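462aa long hypothetical selenium-binding protein (Sulfolobus tokodaii, PDB 2ECE) is of unknown function but folds as a beta propeller and may bind selenium. Local coordinates at residues M18-P23 and S329-F334; C32-T35 and N40-D43; M168-H171 and P176-K179; R184-L189 and R238-S243; E311-F316 and N407-E412. All coordinates share one frame; numbering follows the deposited sequence.

All five contacts lie at the margins of a beta propeller of seven antiparallel sheets. Contacts 2 and 3 each join consecutive strands of their own sheet, contact 2 by a buried carboxylate bonded to backbone N-H groups and a hydroxyl, contact 3 by two hairpin bonds at the surface. Contact 4, also at the surface, ties a loop to an edge strand through a salt bridge. Contacts 1 and 5 are partly buried and apolar, each setting a short helix's end against a loop without a direct hydrogen bond. Contacts 3 and 4 touch, probably through an Arg238 NH2 to Lys179 O hydrogen bond, whereas contacts 1 and 5 lie on opposite sides of the chain's centre.

Contact 1 (M18-P23 and S329-F334); sequences MAMKAP and SLDDKF
Met20 turns CG away from its carbonyl carbon (chi1 -73°), runs extended to SD and then bends at the last torsion (chi3 73°), which carries the thioether past Leu330 and over Asp331. The contact sets the last turn of helix 16-20, close to the N-terminus, against a type I beta turn, Ser329 to Asp332, that connects strands 326-328 and 334-339 of one propeller sheet.

The packing is apolar. Met20 CG lies 3.4 Å from Leu330 CB, tighter than ordinary van der Waals contact, and the two side chains run alongside in opposite senses. Met20 SD sits 3.7 Å from Asp331 CB, while the terminal Met20 CE comes within 4.0 Å of Asp331 OD2. From the preceding residue, Ala19 CB meets Leu330 CD1 at 4.3 Å. Beyond the two segments, Leu330 also packs on Ala454 and Tyr459 near the C-terminus, and Arg390 donates hydrogen bonds to the carbonyl oxygens of Ala19 and Pro23.

What steadies the far side is the turn's own bonding. Asp332 N donates to Ser329 O at 2.8 Å, closing the turn. Asp331 folds its carboxylate back over the chain, where OD1 takes two donors. One is Ser329 OG, 2.6 Å from Asp331 OD1 on the syn side. The other is Lys333 N, 2.9 Å from Asp331 OD1, which approaches from above the carboxylate plane, 50° out of it, and makes an Asx turn.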
# COMPACT_ATOMS: atom_id res chain seq x y z
N MET A 18 4.59 -7.60 -20.93
CA MET A 18 3.95 -8.91 -20.93
C MET A 18 2.84 -8.98 -19.88
O MET A 18 1.82 -9.64 -20.08
CB MET A 18 4.97 -10.03 -20.68
CG MET A 18 5.99 -10.21 -21.79
SD MET A 18 5.22 -10.34 -23.42
CE MET A 18 5.83 -8.83 -24.20
N ALA A 19 3.05 -8.32 -18.75
CA ALA A 19 2.04 -8.32 -17.69
C ALA A 19 0.77 -7.62 -18.17
O ALA A 19 -0.34 -8.06 -17.87
CB ALA A 19 2.59 -7.62 -16.44
N MET A 20 0.95 -6.53 -18.91
CA MET A 20 -0.18 -5.75 -19.43
C MET A 20 -1.08 -6.52 -20.40
O MET A 20 -2.29 -6.33 -20.42
CB MET A 20 0.31 -4.49 -20.14
CG MET A 20 0.83 -3.41 -19.23
SD MET A 20 1.13 -1.88 -20.15
CE MET A 20 -0.56 -1.33 -20.44
N LYS A 21 -0.46 -7.38 -21.21
CA LYS A 21 -1.18 -8.16 -22.21
C LYS A 21 -1.81 -9.45 -21.70
O LYS A 21 -2.48 -10.15 -22.45
CB LYS A 21 -0.25 -8.48 -23.39
CG LYS A 21 0.30 -7.26 -24.12
CD LYS A 21 -0.78 -6.56 -24.93
CE LYS A 21 -0.19 -5.48 -25.84
NZ LYS A 21 -1.21 -4.83 -26.71
N ALA A 22 -1.59 -9.78 -20.43
CA ALA A 22 -2.16 -11.01 -19.88
C ALA A 22 -3.65 -10.84 -19.60
O ALA A 22 -4.15 -9.72 -19.52
CB ALA A 22 -1.43 -11.39 -18.60
N PRO A 23 -4.39 -11.95 -19.43
CA PRO A 23 -5.83 -11.92 -19.17
C PRO A 23 -6.19 -11.07 -17.95
O PRO A 23 -5.44 -11.01 -16.98
CB PRO A 23 -6.17 -13.40 -18.94
CG PRO A 23 -5.15 -14.11 -19.77
CD PRO A 23 -3.90 -13.34 -19.46
N SER A 329 0.60 2.87 -13.16
CA SER A 329 0.13 1.87 -14.12
C SER A 329 1.34 1.14 -14.70
O SER A 329 2.44 1.69 -14.72
CB SER A 329 -0.67 2.54 -15.25
OG SER A 329 0.07 3.59 -15.86
N LEU A 330 1.15 -0.10 -15.14
CA LEU A 330 2.25 -0.91 -15.68
C LEU A 330 3.08 -0.28 -16.81
O LEU A 330 4.26 -0.57 -16.94
CB LEU A 330 1.73 -2.27 -16.14
CG LEU A 330 1.68 -3.39 -15.09
CD1 LEU A 330 3.08 -3.74 -14.65
CD2 LEU A 330 0.83 -2.95 -13.90
N ASP A 331 2.46 0.55 -17.64
CA ASP A 331 3.17 1.18 -18.75
C ASP A 331 3.95 2.40 -18.26
O ASP A 331 4.57 3.11 -19.04
CB ASP A 331 2.19 1.61 -19.84
CG ASP A 331 1.05 2.45 -19.30
OD1 ASP A 331 1.18 2.96 -18.16
OD2 ASP A 331 0.03 2.61 -20.00
N ASP A 332 3.92 2.63 -16.95
CA ASP A 332 4.62 3.75 -16.35
C ASP A 332 4.14 5.09 -16.88
O ASP A 332 4.84 6.10 -16.77
CB ASP A 332 6.13 3.64 -16.58
CG ASP A 332 6.77 2.53 -15.75
OD1 ASP A 332 6.27 2.26 -14.64
OD2 ASP A 332 7.78 1.94 -16.20
N LYS A 333 2.94 5.12 -17.45
CA LYS A 333 2.41 6.36 -18.01
C LYS A 333 1.60 7.19 -17.02
O LYS A 333 1.61 8.42 -17.08
CB LYS A 333 1.54 6.04 -19.24
CG LYS A 333 1.09 7.25 -20.03
CD LYS A 333 0.19 6.86 -21.20
CE LYS A 333 -0.15 8.07 -22.05
NZ LYS A 333 -1.10 7.74 -23.16
N PHE A 334 0.92 6.53 -16.08
CA PHE A 334 0.10 7.26 -15.11
C PHE A 334 0.43 7.02 -13.64
O PHE A 334 0.79 5.91 -13.24
CB PHE A 334 -1.38 6.94 -15.36
CG PHE A 334 -1.90 7.45 -16.68
CD1 PHE A 334 -2.06 8.82 -16.89
CD2 PHE A 334 -2.20 6.57 -17.72
CE1 PHE A 334 -2.52 9.30 -18.12
CE2 PHE A 334 -2.66 7.05 -18.95
CZ PHE A 334 -2.82 8.42 -19.15

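Contact 2 (C32-T35 and N40-D43)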
# COMPACT_ATOMS: atom_id res chain seq x y z
N CYS A 32 -9.77 -6.81 5.09
CA CYS A 32 -10.83 -6.13 5.83
C CYS A 32 -10.64 -6.24 7.34
O CYS A 32 -10.12 -7.23 7.83
CB CYS A 32 -12.19 -6.71 5.44
SG CYS A 32 -12.63 -6.39 3.72
N LEU A 33 -11.09 -5.23 8.08
CA LEU A 33 -10.90 -5.24 9.52
C LEU A 33 -12.06 -4.69 10.35
O LEU A 33 -12.83 -3.85 9.89
CB LEU A 33 -9.64 -4.45 9.87
CG LEU A 33 -9.65 -2.98 9.39
CD1 LEU A 33 -8.79 -2.14 10.31
CD2 LEU A 33 -9.16 -2.91 7.95
N TYR A 34 -12.17 -5.20 11.57
CA TYR A 34 -13.17 -4.74 12.53
C TYR A 34 -12.40 -4.03 13.64
O TYR A 34 -12.98 -3.42 14.54
CB TYR A 34 -13.95 -5.93 13.11
CG TYR A 34 -15.08 -6.40 12.22
CD1 TYR A 34 -16.18 -5.58 11.96
CD2 TYR A 34 -15.06 -7.66 11.62
CE1 TYR A 34 -17.23 -6.00 11.14
CE2 TYR A 34 -16.10 -8.09 10.80
CZ TYR A 34 -17.17 -7.26 10.56
OH TYR A 34 -18.20 -7.68 9.76
N THR A 35 -11.07 -4.11 13.55
CA THR A 35 -10.19 -3.47 14.52
C THR A 35 -10.45 -1.96 14.46
O THR A 35 -10.34 -1.35 13.40
CB THR A 35 -8.70 -3.74 14.20
OG1 THR A 35 -8.46 -5.15 14.16
CG2 THR A 35 -7.82 -3.12 15.26
N ASN A 40 -16.46 -6.65 18.25
CA ASN A 40 -15.63 -7.77 18.67
C ASN A 40 -15.69 -8.96 17.72
O ASN A 40 -16.26 -10.00 18.04
CB ASN A 40 -16.03 -8.20 20.09
CG ASN A 40 -14.97 -9.04 20.77
OD1 ASN A 40 -13.78 -8.73 20.69
ND2 ASN A 40 -15.40 -10.09 21.46
N ARG A 41 -15.09 -8.79 16.54
CA ARG A 41 -15.02 -9.83 15.51
C ARG A 41 -13.65 -9.79 14.85
O ARG A 41 -13.04 -8.73 14.74
CB ARG A 41 -16.06 -9.62 14.41
CG ARG A 41 -17.48 -9.96 14.77
CD ARG A 41 -18.35 -9.76 13.53
NE ARG A 41 -19.74 -9.49 13.86
CZ ARG A 41 -20.63 -9.02 12.99
NH1 ARG A 41 -20.27 -8.77 11.74
NH2 ARG A 41 -21.88 -8.79 13.37
N ALA A 42 -13.17 -10.93 14.39
CA ALA A 42 -11.87 -11.02 13.75
C ALA A 42 -11.84 -10.30 12.40
O ALA A 42 -12.87 -10.12 11.75
CB ALA A 42 -11.48 -12.48 13.56
N ASP A 43 -10.65 -9.87 12.00
CA ASP A 43 -10.48 -9.23 10.71
C ASP A 43 -10.60 -10.38 9.71
O ASP A 43 -10.67 -11.54 10.13
CB ASP A 43 -9.11 -8.55 10.62
CG ASP A 43 -8.98 -7.39 11.61
OD1 ASP A 43 -10.00 -7.00 12.21
OD2 ASP A 43 -7.85 -6.87 11.77
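Asp43, just ahead of strand 44-49, reaches to the end of strand 27-33 and closes the loop that joins these two strands of a propeller sheet. The sheet mixes chain ends: strand 27-33 is flanked on its other side by strand 443-449, the closure of the ring often called velcro.

Hydrogen bonds come first. Tyr34 N donates to Asp43 OD1 over 2.9 Å and nearly straight (166°), although it arrives from above the carboxylate plane. Thr35 OG1 gives its proton to Asp43 OD2 at 3.0 Å, on the syn lone pair, the two side chains crossing at about a right angle. Thr35 N adds a weak bond to Asp43 OD1 at 3.4 Å. With Leu73 N also donating to OD2, both oxygens of this buried carboxylate are held, which fixes its rotation and would probably favour the ionised form. Away from the carboxylate, Arg41 NH1 makes a weak hydrogen bond to Tyr34 OH at 3.1 Å, its guanidinium turned 74° to the ring.

A CH-pi contact makes up the second group. Arg41, extended from CG to NE, passes obliquely across the Tyr34 ring, with its CD over one face, 4.2 Å from the Tyr34 centroid and 24° off the normal.

The third group is van der Waals contact with backbone carbonyls. Asp43 CB presses on Cys32 O at 3.2 Å, and Ala42 O lies in the plane of the Tyr34 ring at its edge, 3.3 Å from CD2.

Contact 3 (M168-H171 and P176-K179); sequences MLDH and PLGK
A beta hairpin, strand 165-169 followed by strand 176-179, forms the outer half of a four-stranded propeller sheet, and here its two arms pair next to the connecting turn. Leu177 N donates to Met168 O at 2.8 Å, almost straight (175°), though tilted from the carbonyl plane. In return Met168 N donates to Gly178 O at 3.0 Å. Gly178 N, buried between the arms, has no hydrogen-bond partner in the model. Leu169 and Pro176 form a non-hydrogen-bonded antiparallel pair, and the Leu169 CD2 branch leans across to lie 3.6 Å from Pro176 CA.

Leu177 takes the other side. Its CG stands anti to the carbonyl carbon (chi1 -67°), which lays CD1 along the facing backbone, 3.8 Å from Asp170 N, and brings it 4.1 Å from Met168 CB. Its second methyl, CD2, approaches Asp170 CB at 4.2 Å; the Asp170 carboxylate itself turns to Tyr172 N and Ser173 N in the hairpin loop.

Strand 176-179 is an outermost strand of this sheet. Leu169 packs on Ile150 and Ile152 of strand 150-154, and both Leu169 and Pro176 touch Ile126 of strand 121-126, the edge of the preceding sheet.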
# COMPACT_ATOMS: atom_id res chain seq x y z
N MET A 168 12.62 -11.36 6.67
CA MET A 168 12.43 -12.26 5.55
C MET A 168 11.79 -13.57 6.00
O MET A 168 11.96 -13.99 7.15
CB MET A 168 13.77 -12.54 4.89
CG MET A 168 14.41 -11.33 4.22
SD MET A 168 16.18 -11.53 4.03
CE MET A 168 16.27 -12.62 2.60
N LEU A 169 11.04 -14.18 5.09
CA LEU A 169 10.39 -15.46 5.35
C LEU A 169 10.90 -16.41 4.28
O LEU A 169 11.06 -16.01 3.12
CB LEU A 169 8.88 -15.38 5.21
CG LEU A 169 7.94 -14.60 6.12
CD1 LEU A 169 6.51 -15.03 5.76
CD2 LEU A 169 8.23 -14.87 7.58
N ASP A 170 11.12 -17.66 4.66
CA ASP A 170 11.60 -18.67 3.74
C ASP A 170 10.53 -18.98 2.69
O ASP A 170 9.36 -19.16 3.02
CB ASP A 170 11.93 -19.93 4.52
CG ASP A 170 12.61 -20.96 3.67
OD1 ASP A 170 13.86 -20.94 3.59
OD2 ASP A 170 11.89 -21.78 3.06
N HIS A 171 10.94 -19.07 1.42
CA HIS A 171 10.02 -19.35 0.31
C HIS A 171 9.31 -20.70 0.40
O HIS A 171 8.23 -20.88 -0.18
CB HIS A 171 10.75 -19.33 -1.03
CG HIS A 171 10.62 -18.05 -1.78
ND1 HIS A 171 9.41 -17.41 -1.97
CD2 HIS A 171 11.54 -17.31 -2.44
CE1 HIS A 171 9.59 -16.34 -2.71
NE2 HIS A 171 10.87 -16.25 -3.02
N PRO A 176 9.92 -17.56 9.58
CA PRO A 176 10.75 -16.35 9.64
C PRO A 176 12.22 -16.71 9.62
O PRO A 176 12.64 -17.65 10.29
CB PRO A 176 10.37 -15.73 10.98
CG PRO A 176 9.07 -16.38 11.34
CD PRO A 176 9.24 -17.78 10.86
N LEU A 177 13.01 -15.98 8.85
CA LEU A 177 14.45 -16.22 8.81
C LEU A 177 15.10 -15.25 9.79
O LEU A 177 15.90 -15.64 10.63
CB LEU A 177 14.99 -16.01 7.40
CG LEU A 177 14.48 -17.05 6.39
CD1 LEU A 177 14.73 -16.56 4.98
CD2 LEU A 177 15.17 -18.39 6.65
N GLY A 178 14.72 -13.98 9.69
CA GLY A 178 15.28 -12.97 10.57
C GLY A 178 15.36 -11.62 9.90
O GLY A 178 14.74 -11.40 8.86
N LYS A 179 16.12 -10.70 10.50
CA LYS A 179 16.30 -9.36 9.96
C LYS A 179 17.03 -9.39 8.63
O LYS A 179 17.94 -10.18 8.42
CB LYS A 179 17.12 -8.49 10.92
CG LYS A 179 16.39 -7.97 12.14
CD LYS A 179 17.22 -6.86 12.80
CE LYS A 179 16.57 -6.37 14.08
NZ LYS A 179 16.44 -7.49 15.05

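Contact 4 (R184-L189 and R238-S243)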
# COMPACT_ATOMS: atom_id res chain seq x y z
N ARG A 184 22.54 -1.10 8.85
CA ARG A 184 21.49 -0.11 8.64
C ARG A 184 21.91 1.36 8.74
O ARG A 184 21.07 2.24 8.61
CB ARG A 184 20.34 -0.35 9.62
CG ARG A 184 20.64 -0.00 11.08
CD ARG A 184 19.75 -0.81 12.01
NE ARG A 184 18.40 -0.86 11.47
CZ ARG A 184 17.56 -1.88 11.62
NH1 ARG A 184 17.91 -2.96 12.31
NH2 ARG A 184 16.37 -1.81 11.04
N GLY A 185 23.19 1.61 8.98
CA GLY A 185 23.62 2.99 9.11
C GLY A 185 22.77 3.66 10.18
O GLY A 185 22.57 3.08 11.24
N ASP A 186 22.25 4.85 9.90
CA ASP A 186 21.42 5.51 10.90
C ASP A 186 19.92 5.41 10.63
O ASP A 186 19.13 6.19 11.15
CB ASP A 186 21.84 6.98 11.07
CG ASP A 186 21.50 7.85 9.88
OD1 ASP A 186 21.69 9.08 10.00
OD2 ASP A 186 21.06 7.33 8.83
N GLN A 187 19.53 4.43 9.82
CA GLN A 187 18.11 4.23 9.55
C GLN A 187 17.50 3.71 10.85
O GLN A 187 18.05 2.82 11.50
CB GLN A 187 17.90 3.20 8.43
CG GLN A 187 16.46 2.72 8.28
CD GLN A 187 16.16 1.49 9.14
OE1 GLN A 187 15.09 1.38 9.74
NE2 GLN A 187 17.10 0.57 9.18
N TYR A 188 16.36 4.27 11.24
CA TYR A 188 15.70 3.87 12.48
C TYR A 188 14.20 3.64 12.24
O TYR A 188 13.65 2.61 12.65
CB TYR A 188 15.94 4.94 13.54
CG TYR A 188 15.34 4.67 14.90
CD1 TYR A 188 14.07 5.14 15.22
CD2 TYR A 188 16.06 3.98 15.88
CE1 TYR A 188 13.52 4.92 16.48
CE2 TYR A 188 15.52 3.75 17.14
CZ TYR A 188 14.25 4.23 17.44
OH TYR A 188 13.70 4.02 18.68
N LEU A 189 13.56 4.59 11.58
CA LEU A 189 12.14 4.50 11.26
C LEU A 189 11.93 3.64 10.01
O LEU A 189 12.87 3.39 9.25
CB LEU A 189 11.58 5.90 11.02
CG LEU A 189 10.76 6.61 12.11
CD1 LEU A 189 11.11 6.13 13.50
CD2 LEU A 189 10.99 8.11 11.96
N ARG A 238 22.96 -5.99 1.67
CA ARG A 238 22.04 -5.68 2.76
C ARG A 238 22.57 -4.54 3.62
O ARG A 238 22.53 -4.58 4.85
CB ARG A 238 21.84 -6.96 3.60
CG ARG A 238 21.31 -8.12 2.75
CD ARG A 238 21.60 -9.49 3.35
NE ARG A 238 20.91 -9.73 4.61
CZ ARG A 238 21.12 -10.82 5.36
NH1 ARG A 238 21.98 -11.74 4.95
NH2 ARG A 238 20.46 -10.98 6.50
N LYS A 239 23.04 -3.50 2.94
CA LYS A 239 23.64 -2.34 3.59
C LYS A 239 23.02 -1.02 3.11
O LYS A 239 22.76 -0.84 1.92
CB LYS A 239 25.16 -2.39 3.31
CG LYS A 239 25.97 -1.16 3.68
CD LYS A 239 27.46 -1.51 3.74
CE LYS A 239 27.98 -2.16 2.45
NZ LYS A 239 28.23 -3.64 2.57
N ARG A 240 22.77 -0.11 4.05
CA ARG A 240 22.19 1.19 3.72
C ARG A 240 23.33 2.04 3.14
O ARG A 240 24.32 2.28 3.82
CB ARG A 240 21.63 1.83 5.00
CG ARG A 240 20.46 2.81 4.78
CD ARG A 240 20.93 4.12 4.15
NE ARG A 240 21.94 4.76 4.99
CZ ARG A 240 21.68 5.53 6.04
NH1 ARG A 240 20.43 5.77 6.41
NH2 ARG A 240 22.68 6.06 6.74
N ILE A 241 23.19 2.48 1.90
CA ILE A 241 24.26 3.26 1.29
C ILE A 241 24.05 4.77 1.25
O ILE A 241 25.02 5.53 1.21
CB ILE A 241 24.56 2.79 -0.15
CG1 ILE A 241 23.28 2.86 -0.99
CG2 ILE A 241 25.12 1.37 -0.13
CD1 ILE A 241 23.54 2.93 -2.48
N HIS A 242 22.80 5.22 1.27
CA HIS A 242 22.53 6.65 1.22
C HIS A 242 21.09 6.92 1.65
O HIS A 242 20.27 6.00 1.71
CB HIS A 242 22.77 7.18 -0.20
CG HIS A 242 22.70 8.67 -0.32
ND1 HIS A 242 23.45 9.52 0.46
CD2 HIS A 242 21.99 9.47 -1.16
CE1 HIS A 242 23.21 10.77 0.11
NE2 HIS A 242 22.33 10.77 -0.87
N SER A 243 20.80 8.17 1.98
CA SER A 243 19.46 8.57 2.37
C SER A 243 19.26 10.02 1.95
O SER A 243 20.23 10.79 1.87
CB SER A 243 19.28 8.45 3.89
OG SER A 243 19.81 9.58 4.56
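Asp186 OD2 is gripped by both terminal nitrogens of Arg240, NH1 and NH2 each standing 2.9 Å from that one oxygen. In this salt bridge the guanidinium works end-on and the oxygen lies in its plane, yet the two flat groups are turned 84° against each other. Arg240 NH1 meets Asp186 OD2 nearly along the C-O bond, whereas NH2 comes from above the carboxylate, 54° out of its plane.

The guanidinium also has a face, and the backbone of the turn covers it. Arg184 O lies over its centre, 4.2 Å above the plane, and Gly185 CA is 4.0 Å from Arg240 NH2. Nearer its root, the Arg240 side chain rests its CB against Arg184 O at 3.7 Å. Bends at its second and third torsions bring the guanidinium against the turn's backbone.

A second shell positions both partners. Residues Arg184 to Gln187 form a type II' turn, with Gly185 at positive phi (55°), closed by Gln187 N donating to Arg184 O at 2.9 Å. Asp186 OD2 has a further salt bridge to Arg229, and Arg240 NH1 is hydrogen-bonded to His231 ND1. The cluster of positive groups round a single oxygen would probably keep the aspartate ionised.

The turn belongs to the loop between strands 176-179 and 193-196, which leads from one propeller sheet to the next. Arg240 lies on strand 239-245, the outermost strand of that next sheet, while Arg229 and His231 come from its neighbour, strand 229-234, whose Trp233 also packs on Arg240.

Contact 5 (E311-F316 and N407-E412)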
# COMPACT_ATOMS: atom_id res chain seq x y z
N GLU A 311 -12.48 17.31 15.23
CA GLU A 311 -11.72 17.97 16.29
C GLU A 311 -10.24 18.24 15.98
O GLU A 311 -9.75 19.35 16.20
CB GLU A 311 -11.82 17.17 17.59
CG GLU A 311 -11.74 18.01 18.86
CD GLU A 311 -12.89 19.00 18.98
OE1 GLU A 311 -14.06 18.57 18.87
OE2 GLU A 311 -12.62 20.21 19.18
N ILE A 312 -9.54 17.24 15.46
CA ILE A 312 -8.12 17.39 15.16
C ILE A 312 -7.82 18.47 14.11
O ILE A 312 -6.71 19.01 14.08
CB ILE A 312 -7.52 16.03 14.70
CG1 ILE A 312 -5.99 16.12 14.67
CG2 ILE A 312 -8.07 15.64 13.34
CD1 ILE A 312 -5.31 14.76 14.62
N LEU A 313 -8.80 18.80 13.28
CA LEU A 313 -8.61 19.81 12.24
C LEU A 313 -9.23 21.18 12.53
O LEU A 313 -8.94 22.15 11.84
CB LEU A 313 -9.15 19.31 10.90
CG LEU A 313 -8.42 18.17 10.19
CD1 LEU A 313 -9.07 17.89 8.85
CD2 LEU A 313 -6.96 18.54 9.99
N LYS A 314 -10.09 21.27 13.54
CA LYS A 314 -10.74 22.55 13.85
C LYS A 314 -9.82 23.78 13.91
O LYS A 314 -10.13 24.82 13.34
CB LYS A 314 -11.54 22.44 15.15
CG LYS A 314 -12.76 21.52 15.06
CD LYS A 314 -13.61 21.59 16.33
CE LYS A 314 -14.71 20.54 16.33
NZ LYS A 314 -15.67 20.71 15.20
N PRO A 315 -8.66 23.67 14.60
CA PRO A 315 -7.73 24.79 14.72
C PRO A 315 -7.22 25.40 13.42
O PRO A 315 -6.98 26.60 13.33
CB PRO A 315 -6.59 24.20 15.55
CG PRO A 315 -7.29 23.19 16.40
CD PRO A 315 -8.20 22.53 15.40
N PHE A 316 -7.06 24.56 12.40
CA PHE A 316 -6.55 25.00 11.11
C PHE A 316 -7.59 25.52 10.11
O PHE A 316 -7.23 26.16 9.12
CB PHE A 316 -5.73 23.87 10.48
CG PHE A 316 -4.78 23.20 11.44
CD1 PHE A 316 -5.19 22.13 12.22
CD2 PHE A 316 -3.48 23.68 11.59
CE1 PHE A 316 -4.33 21.53 13.14
CE2 PHE A 316 -2.61 23.09 12.51
CZ PHE A 316 -3.04 22.02 13.29
N ASN A 407 -10.76 6.92 13.14
CA ASN A 407 -11.60 7.47 14.19
C ASN A 407 -11.34 8.94 14.52
O ASN A 407 -12.21 9.61 15.07
CB ASN A 407 -11.47 6.61 15.45
CG ASN A 407 -11.99 5.20 15.24
OD1 ASN A 407 -12.65 4.91 14.23
ND2 ASN A 407 -11.70 4.31 16.18
N GLN A 408 -10.17 9.45 14.17
CA GLN A 408 -9.85 10.85 14.43
C GLN A 408 -10.32 11.76 13.31
O GLN A 408 -10.88 12.83 13.56
CB GLN A 408 -8.35 11.04 14.60
CG GLN A 408 -7.77 10.41 15.84
CD GLN A 408 -6.27 10.60 15.89
OE1 GLN A 408 -5.53 10.00 15.11
NE2 GLN A 408 -5.81 11.44 16.81
N PHE A 409 -10.08 11.34 12.07
CA PHE A 409 -10.47 12.14 10.92
C PHE A 409 -11.91 11.91 10.44
O PHE A 409 -12.49 12.77 9.78
CB PHE A 409 -9.49 11.93 9.76
CG PHE A 409 -8.13 12.53 10.02
CD1 PHE A 409 -7.14 11.81 10.69
CD2 PHE A 409 -7.86 13.84 9.62
CE1 PHE A 409 -5.90 12.39 10.96
CE2 PHE A 409 -6.63 14.43 9.89
CZ PHE A 409 -5.64 13.70 10.56
N TYR A 410 -12.47 10.76 10.77
CA TYR A 410 -13.84 10.42 10.41
C TYR A 410 -14.43 9.79 11.67
O TYR A 410 -14.73 8.60 11.72
CB TYR A 410 -13.86 9.43 9.24
CG TYR A 410 -13.36 10.05 7.95
CD1 TYR A 410 -14.18 10.90 7.19
CD2 TYR A 410 -12.04 9.88 7.53
CE1 TYR A 410 -13.69 11.56 6.07
CE2 TYR A 410 -11.54 10.53 6.41
CZ TYR A 410 -12.37 11.37 5.68
OH TYR A 410 -11.87 12.06 4.60
N PRO A 411 -14.61 10.62 12.72
CA PRO A 411 -15.15 10.21 14.02
C PRO A 411 -16.56 9.64 14.02
O PRO A 411 -16.94 8.93 14.95
CB PRO A 411 -15.03 11.48 14.85
CG PRO A 411 -15.30 12.54 13.84
CD PRO A 411 -14.45 12.08 12.68
N GLU A 412 -17.34 9.94 12.99
CA GLU A 412 -18.71 9.43 12.93
C GLU A 412 -18.74 7.93 12.68
O GLU A 412 -19.78 7.29 12.84
CB GLU A 412 -19.50 10.17 11.85
CG GLU A 412 -19.62 11.67 12.11
CD GLU A 412 -20.53 12.37 11.11
OE1 GLU A 412 -21.64 11.85 10.86
OE2 GLU A 412 -20.13 13.43 10.59
O HOH W 1 -10.50 14.26 15.84
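Ile312 lays its CG2 methyl over one face of the Phe409 ring, 4.1 Å from the centroid and only 18° off the ring normal, a CH-pi contact. The pair joins two excursions from different sheets of the propeller: Phe409 ends helix 403-409, between strands 394-398 and 417-423, and Ile312 sits in the loop between strands 291-304 and 318-319.

The branches of Ile312 divide the work. With CG1 anti to the backbone N (chi1 -168°), CG2 is held toward the ring and displaced from its centre, its closest ring atom being Phe409 CE2 at 3.9 Å. CD1 points elsewhere, to the amide of Gln408, 4.0 Å from NE2. That amide is occupied beyond the segments, its OE1 accepting from Leu217 N.

The Leu313 side chain crosses that of Phe409 at about a right angle, its CD2 4.1 Å from Phe409 CE2. Two aliphatic side chains thus converge on one ring carbon, and Pro320 packs against Leu313 from outside the pair.

Polar contact passes through water. One molecule accepts from Ile312 N at 3.2 Å and donates to Gln408 O at 2.7 Å, linking the loop's backbone to the helix end.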